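Local coordinates for 3-dehydroquinate dehydratase (Aquifex aeolicus, PDB 2EGZ), which catalyses the cis-dehydration of 3-dehydroquinate to 3-dehydroshikimate, the third step of the chorismate pathway, through a Schiff-base intermediate, at residues 77-91 with 100-114. Numbering follows the deposited sequence.
Sequences FEELSPLSDYTDIEL and LYNITKEAGKKLIIS
Leu100 sends CD2 over the face of the Phe77 ring, 4.1 Å from the ring centroid. Leu100 CD2 also packs on Ile89, 3.6 Å from Ile89 CB. Strand 86-90, helix 94-107 and strand 110-117 form a right-handed beta-alpha-beta crossover of the TIM barrel, and the preceding helix 73-80 packs alongside. One turn on, Ile103 presses CG2 against Pro82 CG at a tight 3.3 Å. Ala107 CB then meets Pro82, and Gly108, with positive phi, leaves helical geometry in a Schellman motif. Lys109 bends at chi2 (-58°) and chi4 (-71°). Its CD passes 3.1 Å from Ser84 O, and its NZ turns back to donate a hydrogen bond to Ala107 O. Cutting the chain back to an alanine here is likely to leave Ala107 O without this bond and the 81-84 turn less covered. Lys110 begins the parallel pairing: its N donates to Asp85 O, and its extended chain runs beside the Tyr86 ring, with CD 3.5 Å from CE1. Leu111 CD1 reaches Ile89 CG2 on the helix-covered face. Ile112 N donates a hydrogen bond to Thr87 O, and Ile112 O accepts one from Ile89 N. Ile113 CG2 packs on Leu91. Ser114 OG donates to the syn lone pair of Asp88 OD1 at 2.7 Å. Asp88, Glu90 and Ser114 face the barrel interior, near catalytic His116. The bond probably helps hold the Asp88 carboxylate near Schiff-base Lys142, its weak, long ion-pair partner.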
loop_
_atom_site.group_PDB
_atom_site.type_symbol
_atom_site.label_atom_id
_atom_site.label_comp_id
_atom_site.label_asym_id
_atom_site.label_seq_id
_atom_site.Cartn_x
_atom_site.Cartn_y
_atom_site.Cartn_z
ATOM N N PHE B 77 -1.216 8.595 18.149
ATOM C CA PHE B 77 -1.299 9.780 17.300
ATOM C C PHE B 77 -2.252 10.814 17.897
ATOM O O PHE B 77 -1.927 12.000 17.981
ATOM C CB PHE B 77 -1.783 9.414 15.892
ATOM C CG PHE B 77 -0.736 8.762 15.034
ATOM C CD1 PHE B 77 0.537 9.312 14.924
ATOM C CD2 PHE B 77 -1.037 7.620 14.295
ATOM C CE1 PHE B 77 1.492 8.740 14.099
ATOM C CE2 PHE B 77 -0.084 7.039 13.462
ATOM C CZ PHE B 77 1.186 7.605 13.366
ATOM N N GLU B 78 -3.431 10.357 18.305
ATOM C CA GLU B 78 -4.436 11.237 18.887
ATOM C C GLU B 78 -3.888 11.999 20.083
ATOM O O GLU B 78 -4.065 13.210 20.195
ATOM C CB GLU B 78 -5.658 10.431 19.342
ATOM C CG GLU B 78 -6.291 9.580 18.262
ATOM C CD GLU B 78 -7.555 8.885 18.742
ATOM O OE1 GLU B 78 -7.502 8.196 19.787
ATOM O OE2 GLU B 78 -8.599 9.027 18.070
ATOM N N GLU B 79 -3.212 11.279 20.968
ATOM C CA GLU B 79 -2.661 11.866 22.181
ATOM C C GLU B 79 -1.307 12.559 22.062
ATOM O O GLU B 79 -1.061 13.558 22.736
ATOM C CB GLU B 79 -2.560 10.793 23.265
ATOM C CG GLU B 79 -3.885 10.129 23.601
ATOM C CD GLU B 79 -4.943 11.134 23.996
ATOM O OE1 GLU B 79 -4.682 11.944 24.912
ATOM O OE2 GLU B 79 -6.035 11.113 23.392
ATOM N N LEU B 80 -0.430 12.044 21.208
ATOM C CA LEU B 80 0.904 12.615 21.087
ATOM C C LEU B 80 1.185 13.568 19.926
ATOM O O LEU B 80 2.121 14.363 19.999
ATOM C CB LEU B 80 1.935 11.485 21.083
ATOM C CG LEU B 80 1.854 10.558 22.302
ATOM C CD1 LEU B 80 2.881 9.446 22.172
ATOM C CD2 LEU B 80 2.096 11.357 23.576
ATOM N N SER B 81 0.400 13.502 18.857
ATOM C CA SER B 81 0.635 14.405 17.732
ATOM C C SER B 81 0.576 15.876 18.150
ATOM O O SER B 81 1.309 16.712 17.616
ATOM C CB SER B 81 -0.366 14.132 16.611
ATOM O OG SER B 81 -0.082 12.883 16.002
ATOM N N PRO B 82 -0.308 16.219 19.099
ATOM C CA PRO B 82 -0.375 17.622 19.519
ATOM C C PRO B 82 0.882 18.038 20.287
ATOM O O PRO B 82 1.130 19.226 20.502
ATOM C CB PRO B 82 -1.614 17.658 20.417
ATOM C CG PRO B 82 -2.477 16.563 19.862
ATOM C CD PRO B 82 -1.469 15.464 19.606
ATOM N N LEU B 83 1.681 17.055 20.688
ATOM C CA LEU B 83 2.878 17.327 21.474
ATOM C C LEU B 83 4.203 17.163 20.739
ATOM O O LEU B 83 5.255 17.477 21.291
ATOM C CB LEU B 83 2.877 16.435 22.718
ATOM C CG LEU B 83 1.591 16.460 23.551
ATOM C CD1 LEU B 83 1.710 15.464 24.708
ATOM C CD2 LEU B 83 1.338 17.874 24.067
ATOM N N SER B 84 4.163 16.671 19.507
ATOM C CA SER B 84 5.384 16.477 18.735
ATOM C C SER B 84 5.493 17.566 17.668
ATOM O O SER B 84 4.487 17.970 17.088
ATOM C CB SER B 84 5.370 15.096 18.076
ATOM O OG SER B 84 6.594 14.833 17.415
ATOM N N ASP B 85 6.709 18.041 17.411
ATOM C CA ASP B 85 6.909 19.090 16.413
ATOM C C ASP B 85 6.428 18.631 15.044
ATOM O O ASP B 85 5.852 19.414 14.285
ATOM C CB ASP B 85 8.381 19.484 16.361
ATOM C CG ASP B 85 8.907 19.908 17.715
ATOM O OD1 ASP B 85 8.622 21.054 18.140
ATOM O OD2 ASP B 85 9.582 19.088 18.365
ATOM N N TYR B 86 6.673 17.361 14.735
ATOM C CA TYR B 86 6.241 16.762 13.471
ATOM C C TYR B 86 5.639 15.396 13.762
ATOM O O TYR B 86 5.999 14.741 14.742
ATOM C CB TYR B 86 7.415 16.485 12.527
ATOM C CG TYR B 86 8.262 17.658 12.110
ATOM C CD1 TYR B 86 8.000 18.345 10.922
ATOM C CD2 TYR B 86 9.372 18.037 12.862
ATOM C CE1 TYR B 86 8.833 19.371 10.491
ATOM C CE2 TYR B 86 10.207 19.059 12.443
ATOM C CZ TYR B 86 9.937 19.719 11.258
ATOM O OH TYR B 86 10.788 20.708 10.821
ATOM N N THR B 87 4.736 14.974 12.887
ATOM C CA THR B 87 4.141 13.649 12.951
ATOM C C THR B 87 4.269 13.125 11.524
ATOM O O THR B 87 3.892 13.809 10.569
ATOM C CB THR B 87 2.653 13.669 13.348
ATOM O OG1 THR B 87 2.527 14.002 14.737
ATOM C CG2 THR B 87 2.031 12.298 13.104
ATOM N N ASP B 88 4.840 11.936 11.379
ATOM C CA ASP B 88 5.012 11.328 10.064
ATOM C C ASP B 88 3.980 10.216 9.912
ATOM O O ASP B 88 4.008 9.235 10.652
ATOM C CB ASP B 88 6.430 10.747 9.929
ATOM C CG ASP B 88 6.687 10.114 8.564
ATOM O OD1 ASP B 88 5.761 9.481 8.010
ATOM O OD2 ASP B 88 7.825 10.229 8.046
ATOM N N ILE B 89 3.065 10.384 8.965
ATOM C CA ILE B 89 2.040 9.380 8.701
ATOM C C ILE B 89 2.196 8.969 7.237
ATOM O O ILE B 89 2.544 9.791 6.397
ATOM C CB ILE B 89 0.618 9.948 8.951
ATOM C CG1 ILE B 89 -0.441 8.857 8.735
ATOM C CG2 ILE B 89 0.361 11.130 8.036
ATOM C CD1 ILE B 89 -0.338 7.697 9.708
ATOM N N GLU B 90 1.964 7.696 6.933
ATOM C CA GLU B 90 2.100 7.228 5.555
ATOM C C GLU B 90 0.922 7.685 4.706
ATOM O O GLU B 90 -0.224 7.703 5.170
ATOM C CB GLU B 90 2.172 5.699 5.495
ATOM C CG GLU B 90 3.237 5.037 6.363
ATOM C CD GLU B 90 2.892 5.054 7.840
ATOM O OE1 GLU B 90 1.687 5.117 8.176
ATOM O OE2 GLU B 90 3.828 4.988 8.665
ATOM N N LEU B 91 1.203 8.056 3.460
ATOM C CA LEU B 91 0.152 8.487 2.545
ATOM C C LEU B 91 -0.821 7.324 2.373
ATOM O O LEU B 91 -2.015 7.527 2.169
ATOM C CB LEU B 91 0.751 8.863 1.183
ATOM C CG LEU B 91 -0.205 9.225 0.038
ATOM C CD1 LEU B 91 -1.046 10.438 0.409
ATOM C CD2 LEU B 91 0.600 9.508 -1.220
ATOM N N LEU B 100 -5.240 13.376 11.369
ATOM C CA LEU B 100 -3.945 13.854 11.845
ATOM C C LEU B 100 -3.644 15.278 11.389
ATOM O O LEU B 100 -2.906 16.007 12.055
ATOM C CB LEU B 100 -2.830 12.905 11.391
ATOM C CG LEU B 100 -2.467 11.754 12.341
ATOM C CD1 LEU B 100 -3.722 11.077 12.863
ATOM C CD2 LEU B 100 -1.588 10.751 11.614
ATOM N N TYR B 101 -4.207 15.679 10.254
ATOM C CA TYR B 101 -3.994 17.034 9.769
ATOM C C TYR B 101 -4.702 18.016 10.701
ATOM O O TYR B 101 -4.136 19.037 11.094
ATOM C CB TYR B 101 -4.543 17.207 8.352
ATOM C CG TYR B 101 -4.596 18.657 7.927
ATOM C CD1 TYR B 101 -3.433 19.347 7.586
ATOM C CD2 TYR B 101 -5.804 19.358 7.927
ATOM C CE1 TYR B 101 -3.468 20.701 7.259
ATOM C CE2 TYR B 101 -5.850 20.712 7.602
ATOM C CZ TYR B 101 -4.680 21.376 7.271
ATOM O OH TYR B 101 -4.717 22.715 6.960
ATOM N N ASN B 102 -5.946 17.702 11.047
ATOM C CA ASN B 102 -6.722 18.567 11.931
ATOM C C ASN B 102 -6.061 18.688 13.297
ATOM O O ASN B 102 -5.972 19.780 13.853
ATOM C CB ASN B 102 -8.152 18.033 12.095
ATOM C CG ASN B 102 -8.976 18.162 10.824
ATOM O OD1 ASN B 102 -8.880 19.160 10.110
ATOM N ND2 ASN B 102 -9.806 17.159 10.548
ATOM N N ILE B 103 -5.592 17.562 13.825
ATOM C CA ILE B 103 -4.938 17.533 15.130
ATOM C C ILE B 103 -3.665 18.375 15.138
ATOM O O ILE B 103 -3.488 19.233 16.000
ATOM C CB ILE B 103 -4.573 16.088 15.535
ATOM C CG1 ILE B 103 -5.850 15.263 15.726
ATOM C CG2 ILE B 103 -3.748 16.095 16.817
ATOM C CD1 ILE B 103 -5.610 13.784 15.923
ATOM N N THR B 104 -2.783 18.132 14.174
ATOM C CA THR B 104 -1.529 18.880 14.101
ATOM C C THR B 104 -1.763 20.359 13.827
ATOM O O THR B 104 -1.151 21.218 14.461
ATOM C CB THR B 104 -0.592 18.315 13.011
ATOM O OG1 THR B 104 -1.269 18.304 11.749
ATOM C CG2 THR B 104 -0.158 16.901 13.367
ATOM N N LYS B 105 -2.650 20.649 12.879
ATOM C CA LYS B 105 -2.973 22.025 12.516
ATOM C C LYS B 105 -3.431 22.824 13.735
ATOM O O LYS B 105 -2.920 23.910 14.009
ATOM C CB LYS B 105 -4.079 22.039 11.456
ATOM C CG LYS B 105 -4.548 23.430 11.044
ATOM C CD LYS B 105 -3.612 24.072 10.033
ATOM C CE LYS B 105 -4.012 25.517 9.753
ATOM N NZ LYS B 105 -5.457 25.647 9.399
ATOM N N GLU B 106 -4.402 22.284 14.463
ATOM C CA GLU B 106 -4.927 22.959 15.641
ATOM C C GLU B 106 -3.875 23.153 16.726
ATOM O O GLU B 106 -3.916 24.138 17.467
ATOM C CB GLU B 106 -6.118 22.183 16.208
ATOM C CG GLU B 106 -6.604 22.699 17.555
ATOM C CD GLU B 106 -7.934 22.097 17.969
ATOM O OE1 GLU B 106 -8.253 20.978 17.508
ATOM O OE2 GLU B 106 -8.653 22.741 18.764
ATOM N N ALA B 107 -2.932 22.220 16.809
ATOM C CA ALA B 107 -1.877 22.288 17.815
ATOM C C ALA B 107 -0.668 23.096 17.346
ATOM O O ALA B 107 0.293 23.271 18.092
ATOM C CB ALA B 107 -1.445 20.879 18.208
ATOM N N GLY B 108 -0.721 23.590 16.113
ATOM C CA GLY B 108 0.380 24.376 15.586
ATOM C C GLY B 108 1.601 23.543 15.247
ATOM O O GLY B 108 2.723 24.057 15.210
ATOM N N LYS B 109 1.380 22.257 14.992
ATOM C CA LYS B 109 2.454 21.332 14.652
ATOM C C LYS B 109 2.461 21.024 13.156
ATOM O O LYS B 109 1.606 21.517 12.418
ATOM C CB LYS B 109 2.296 20.045 15.462
ATOM C CG LYS B 109 2.310 20.279 16.966
ATOM C CD LYS B 109 3.603 20.953 17.392
ATOM C CE LYS B 109 3.680 21.155 18.898
ATOM N NZ LYS B 109 2.745 22.202 19.381
ATOM N N LYS B 110 3.416 20.207 12.711
ATOM C CA LYS B 110 3.539 19.874 11.291
ATOM C C LYS B 110 3.302 18.409 10.967
ATOM O O LYS B 110 3.643 17.523 11.747
ATOM C CB LYS B 110 4.926 20.269 10.771
ATOM C CG LYS B 110 5.234 21.750 10.876
ATOM C CD LYS B 110 6.608 22.068 10.303
ATOM C CE LYS B 110 6.863 23.571 10.296
ATOM N NZ LYS B 110 8.177 23.906 9.674
ATOM N N LEU B 111 2.731 18.164 9.791
ATOM C CA LEU B 111 2.453 16.805 9.358
ATOM C C LEU B 111 3.309 16.419 8.163
ATOM O O LEU B 111 3.338 17.124 7.153
ATOM C CB LEU B 111 0.978 16.657 8.974
ATOM C CG LEU B 111 0.491 15.233 8.677
ATOM C CD1 LEU B 111 0.606 14.391 9.938
ATOM C CD2 LEU B 111 -0.956 15.258 8.186
ATOM N N ILE B 112 4.024 15.310 8.292
ATOM C CA ILE B 112 4.829 14.803 7.192
ATOM C C ILE B 112 4.010 13.640 6.656
ATOM O O ILE B 112 3.526 12.823 7.429
ATOM C CB ILE B 112 6.195 14.271 7.670
ATOM C CG1 ILE B 112 7.095 15.434 8.098
ATOM C CG2 ILE B 112 6.854 13.462 6.564
ATOM C CD1 ILE B 112 8.406 14.972 8.719
ATOM N N ILE B 113 3.823 13.581 5.344
ATOM C CA ILE B 113 3.065 12.494 4.741
ATOM C C ILE B 113 4.049 11.766 3.851
ATOM O O ILE B 113 4.484 12.284 2.821
ATOM C CB ILE B 113 1.874 13.035 3.945
ATOM C CG1 ILE B 113 0.899 13.719 4.914
ATOM C CG2 ILE B 113 1.181 11.894 3.199
ATOM C CD1 ILE B 113 -0.270 14.424 4.244
ATOM N N SER B 114 4.404 10.558 4.269
ATOM C CA SER B 114 5.414 9.772 3.581
ATOM C C SER B 114 5.004 8.620 2.675
ATOM O O SER B 114 3.898 8.083 2.754
ATOM C CB SER B 114 6.388 9.230 4.623
ATOM O OG SER B 114 5.697 8.396 5.542
HETATM O O HOH W 1 10.423 21.727 8.408
#